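Protein A6 homolog (Fowlpox virus, PDB 6BR8) binds phospholipids through its C-terminal domain and probably acts in the transition from immature to mature virions. Local coordinates at residues E156-L161 with I216-C221. Numbering follows the deposited sequence.
Sequences ERLHVL and ISIVQC
NH2 of R157 donates a hydrogen bond to OG of S217 over 2.8 Å. The N-H points almost straight at the oxygen (174°), and OG lies 4° out of the guanidinium plane, so the group uses its edge for this bond. SG of C221 is a more distant neighbour near the guanidinium plane, 4.1 Å from NH1. One guanidinium face rests on I218, whose CG1 sits over the centre of the group, 3.5 Å from CZ. Arginine and isoleucine lie alongside each other, pointing opposite ways, and the tip of I218 reaches the base of its partner: CD1 is 3.5 Å from CB of R157. A bend at chi3 (66°) turns the end of the arginine over the isoleucine branch. The other branch of I218 serves L158, CG2 to CD1 at 3.6 Å, while L161 adds a looser contact through CD2, 4.5 Å from CD1 of I218. I218 is thus buried and inserts between R157, L158 and L161, where the short helical segments run nearly antiparallel with axes 10.2 Å apart. The contact joins the start of helix 156-170 to helix 212-225 beside bound lipid: L158 approaches a phosphatidylethanolamine molecule, and V219 belongs to a pocket for a bound phosphatidylethanolamine. Chemically, the interface is graded, with aliphatic packing inside and an exposed arginine at its margin. The one hydrogen bond across the two segments and the apolar cover over one face together probably limit the guanidinium's rotation: the near-linear bond fixes its edge while the face packs on I218, holding the arginine's end flat.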
ATOM      1  N   GLU A 156      -9.603  -6.629 -16.707  1.00 64.33           N
ATOM      2  CA  GLU A 156      -9.515  -5.981 -18.008  1.00 64.98           C
ATOM      3  C   GLU A 156      -9.968  -4.525 -17.975  1.00 60.50           C
ATOM      4  O   GLU A 156      -9.436  -3.697 -18.719  1.00 54.03           O
ATOM      5  CB  GLU A 156     -10.343  -6.756 -19.030  1.00 54.36           C
ATOM      6  CG  GLU A 156     -10.299  -6.180 -20.432  1.00 80.29           C
ATOM      7  CD  GLU A 156     -11.586  -5.466 -20.804  1.00103.39           C
ATOM      8  OE1 GLU A 156     -12.504  -5.419 -19.954  1.00105.02           O
ATOM      9  OE2 GLU A 156     -11.682  -4.962 -21.948  1.00113.71           O
ATOM     10  N   ARG A 157     -10.953  -4.186 -17.147  1.00 60.42           N
ATOM     11  CA  ARG A 157     -11.339  -2.791 -17.074  1.00 53.16           C
ATOM     12  C   ARG A 157     -10.233  -1.989 -16.427  1.00 55.53           C
ATOM     13  O   ARG A 157      -9.929  -0.878 -16.871  1.00 57.81           O
ATOM     14  CB  ARG A 157     -12.653  -2.635 -16.322  1.00 73.81           C
ATOM     15  CG  ARG A 157     -13.856  -3.286 -16.999  1.00 81.34           C
ATOM     16  CD  ARG A 157     -15.045  -3.255 -16.067  1.00 82.72           C
ATOM     17  NE  ARG A 157     -15.504  -1.891 -15.814  1.00 88.01           N
ATOM     18  CZ  ARG A 157     -16.170  -1.515 -14.727  1.00 80.59           C
ATOM     19  NH1 ARG A 157     -16.444  -2.398 -13.781  1.00 68.05           N
ATOM     20  NH2 ARG A 157     -16.562  -0.255 -14.588  1.00 82.00           N
ATOM     21  N   LEU A 158      -9.583  -2.574 -15.426  1.00 52.44           N
ATOM     22  CA  LEU A 158      -8.428  -1.950 -14.794  1.00 64.18           C
ATOM     23  C   LEU A 158      -7.295  -1.752 -15.799  1.00 60.57           C
ATOM     24  O   LEU A 158      -6.591  -0.732 -15.787  1.00 50.39           O
ATOM     25  CB  LEU A 158      -7.974  -2.830 -13.631  1.00 63.42           C
ATOM     26  CG  LEU A 158      -7.381  -2.203 -12.385  1.00 75.47           C
ATOM     27  CD1 LEU A 158      -8.359  -1.180 -11.833  1.00 74.19           C
ATOM     28  CD2 LEU A 158      -7.103  -3.306 -11.364  1.00 70.59           C
ATOM     29  N   HIS A 159      -7.098  -2.728 -16.675  1.00 56.28           N
ATOM     30  CA  HIS A 159      -6.016  -2.609 -17.642  1.00 64.06           C
ATOM     31  C   HIS A 159      -6.318  -1.497 -18.631  1.00 61.07           C
ATOM     32  O   HIS A 159      -5.438  -0.694 -18.981  1.00 54.85           O
ATOM     33  CB  HIS A 159      -5.814  -3.930 -18.372  1.00 61.84           C
ATOM     34  CG  HIS A 159      -4.618  -3.937 -19.258  1.00 77.98           C
ATOM     35  ND1 HIS A 159      -4.661  -4.374 -20.565  1.00 84.78           N
ATOM     36  CD2 HIS A 159      -3.341  -3.552 -19.033  1.00 75.30           C
ATOM     37  CE1 HIS A 159      -3.461  -4.262 -21.105  1.00 83.50           C
ATOM     38  NE2 HIS A 159      -2.640  -3.766 -20.198  1.00 75.76           N
ATOM     39  N   VAL A 160      -7.574  -1.424 -19.064  1.00 49.02           N
ATOM     40  CA  VAL A 160      -7.999  -0.340 -19.932  1.00 45.67           C
ATOM     41  C   VAL A 160      -7.783   1.002 -19.242  1.00 57.69           C
ATOM     42  O   VAL A 160      -7.139   1.905 -19.795  1.00 54.18           O
ATOM     43  CB  VAL A 160      -9.459  -0.552 -20.356  1.00 54.57           C
ATOM     44  CG1 VAL A 160      -9.973   0.660 -21.087  1.00 47.21           C
ATOM     45  CG2 VAL A 160      -9.545  -1.799 -21.244  1.00 49.20           C
ATOM     46  N   LEU A 161      -8.265   1.133 -18.005  1.00 47.07           N
ATOM     47  CA  LEU A 161      -8.145   2.405 -17.315  1.00 48.58           C
ATOM     48  C   LEU A 161      -6.667   2.788 -17.136  1.00 50.39           C
ATOM     49  O   LEU A 161      -6.276   3.926 -17.406  1.00 49.15           O
ATOM     50  CB  LEU A 161      -8.885   2.339 -15.976  1.00 49.86           C
ATOM     51  CG  LEU A 161      -8.592   3.494 -14.998  1.00 57.00           C
ATOM     52  CD1 LEU A 161      -9.067   4.796 -15.643  1.00 50.53           C
ATOM     53  CD2 LEU A 161      -9.206   3.273 -13.614  1.00 60.08           C
ATOM     54  N   ILE A 216     -14.098   3.917  -9.138  1.00 50.45           N
ATOM     55  CA  ILE A 216     -15.002   3.454  -8.093  1.00 46.25           C
ATOM     56  C   ILE A 216     -15.775   2.236  -8.576  1.00 56.66           C
ATOM     57  O   ILE A 216     -15.861   1.215  -7.881  1.00 51.74           O
ATOM     58  CB  ILE A 216     -15.952   4.587  -7.690  1.00 44.58           C
ATOM     59  CG1 ILE A 216     -15.153   5.753  -7.104  1.00 54.18           C
ATOM     60  CG2 ILE A 216     -17.090   4.062  -6.758  1.00 44.04           C
ATOM     61  CD1 ILE A 216     -14.584   5.483  -5.741  1.00 54.74           C
ATOM     62  N   SER A 217     -16.372   2.340  -9.765  1.00 44.07           N
ATOM     63  CA  SER A 217     -17.147   1.233 -10.313  1.00 48.89           C
ATOM     64  C   SER A 217     -16.347  -0.056 -10.322  1.00 55.39           C
ATOM     65  O   SER A 217     -16.788  -1.066  -9.776  1.00 54.19           O
ATOM     66  CB  SER A 217     -17.590   1.555 -11.725  1.00 40.68           C
ATOM     67  OG  SER A 217     -18.099   0.396 -12.352  1.00 54.34           O
ATOM     68  N   ILE A 218     -15.155  -0.029 -10.933  1.00 52.97           N
ATOM     69  CA  ILE A 218     -14.299  -1.209 -10.984  1.00 56.12           C
ATOM     70  C   ILE A 218     -14.076  -1.773  -9.591  1.00 63.59           C
ATOM     71  O   ILE A 218     -14.307  -2.961  -9.342  1.00 61.71           O
ATOM     72  CB  ILE A 218     -12.959  -0.864 -11.649  1.00 54.64           C
ATOM     73  CG1 ILE A 218     -13.118  -0.788 -13.166  1.00 57.27           C
ATOM     74  CG2 ILE A 218     -11.890  -1.860 -11.222  1.00 57.24           C
ATOM     75  CD1 ILE A 218     -11.874  -0.304 -13.851  1.00 62.96           C
ATOM     76  N   VAL A 219     -13.593  -0.936  -8.664  1.00 54.93           N
ATOM     77  CA  VAL A 219     -13.288  -1.463  -7.342  1.00 46.88           C
ATOM     78  C   VAL A 219     -14.557  -1.939  -6.633  1.00 56.47           C
ATOM     79  O   VAL A 219     -14.551  -2.984  -5.971  1.00 49.94           O
ATOM     80  CB  VAL A 219     -12.505  -0.416  -6.541  1.00 53.87           C
ATOM     81  CG1 VAL A 219     -12.150  -0.937  -5.156  1.00 59.16           C
ATOM     82  CG2 VAL A 219     -11.239  -0.075  -7.321  1.00 39.63           C
ATOM     83  N   GLN A 220     -15.675  -1.228  -6.805  1.00 48.83           N
ATOM     84  CA  GLN A 220     -16.905  -1.672  -6.167  1.00 48.83           C
ATOM     85  C   GLN A 220     -17.349  -3.017  -6.720  1.00 58.10           C
ATOM     86  O   GLN A 220     -17.874  -3.856  -5.977  1.00 56.64           O
ATOM     87  CB  GLN A 220     -18.026  -0.645  -6.353  1.00 44.38           C
ATOM     88  CG  GLN A 220     -19.351  -1.100  -5.681  1.00 42.15           C
ATOM     89  CD  GLN A 220     -19.287  -0.946  -4.174  1.00 54.06           C
ATOM     90  OE1 GLN A 220     -19.008   0.136  -3.672  1.00 56.14           O
ATOM     91  NE2 GLN A 220     -19.507  -2.035  -3.446  1.00 52.34           N
ATOM     92  N   CYS A 221     -17.199  -3.219  -8.033  1.00 48.96           N
ATOM     93  CA  CYS A 221     -17.574  -4.493  -8.630  1.00 58.45           C
ATOM     94  C   CYS A 221     -16.649  -5.607  -8.201  1.00 61.06           C
ATOM     95  O   CYS A 221     -17.048  -6.770  -8.240  1.00 70.45           O
ATOM     96  CB  CYS A 221     -17.591  -4.400 -10.157  1.00 63.67           C
ATOM     97  SG  CYS A 221     -19.009  -3.493 -10.758  1.00 68.04           S
TER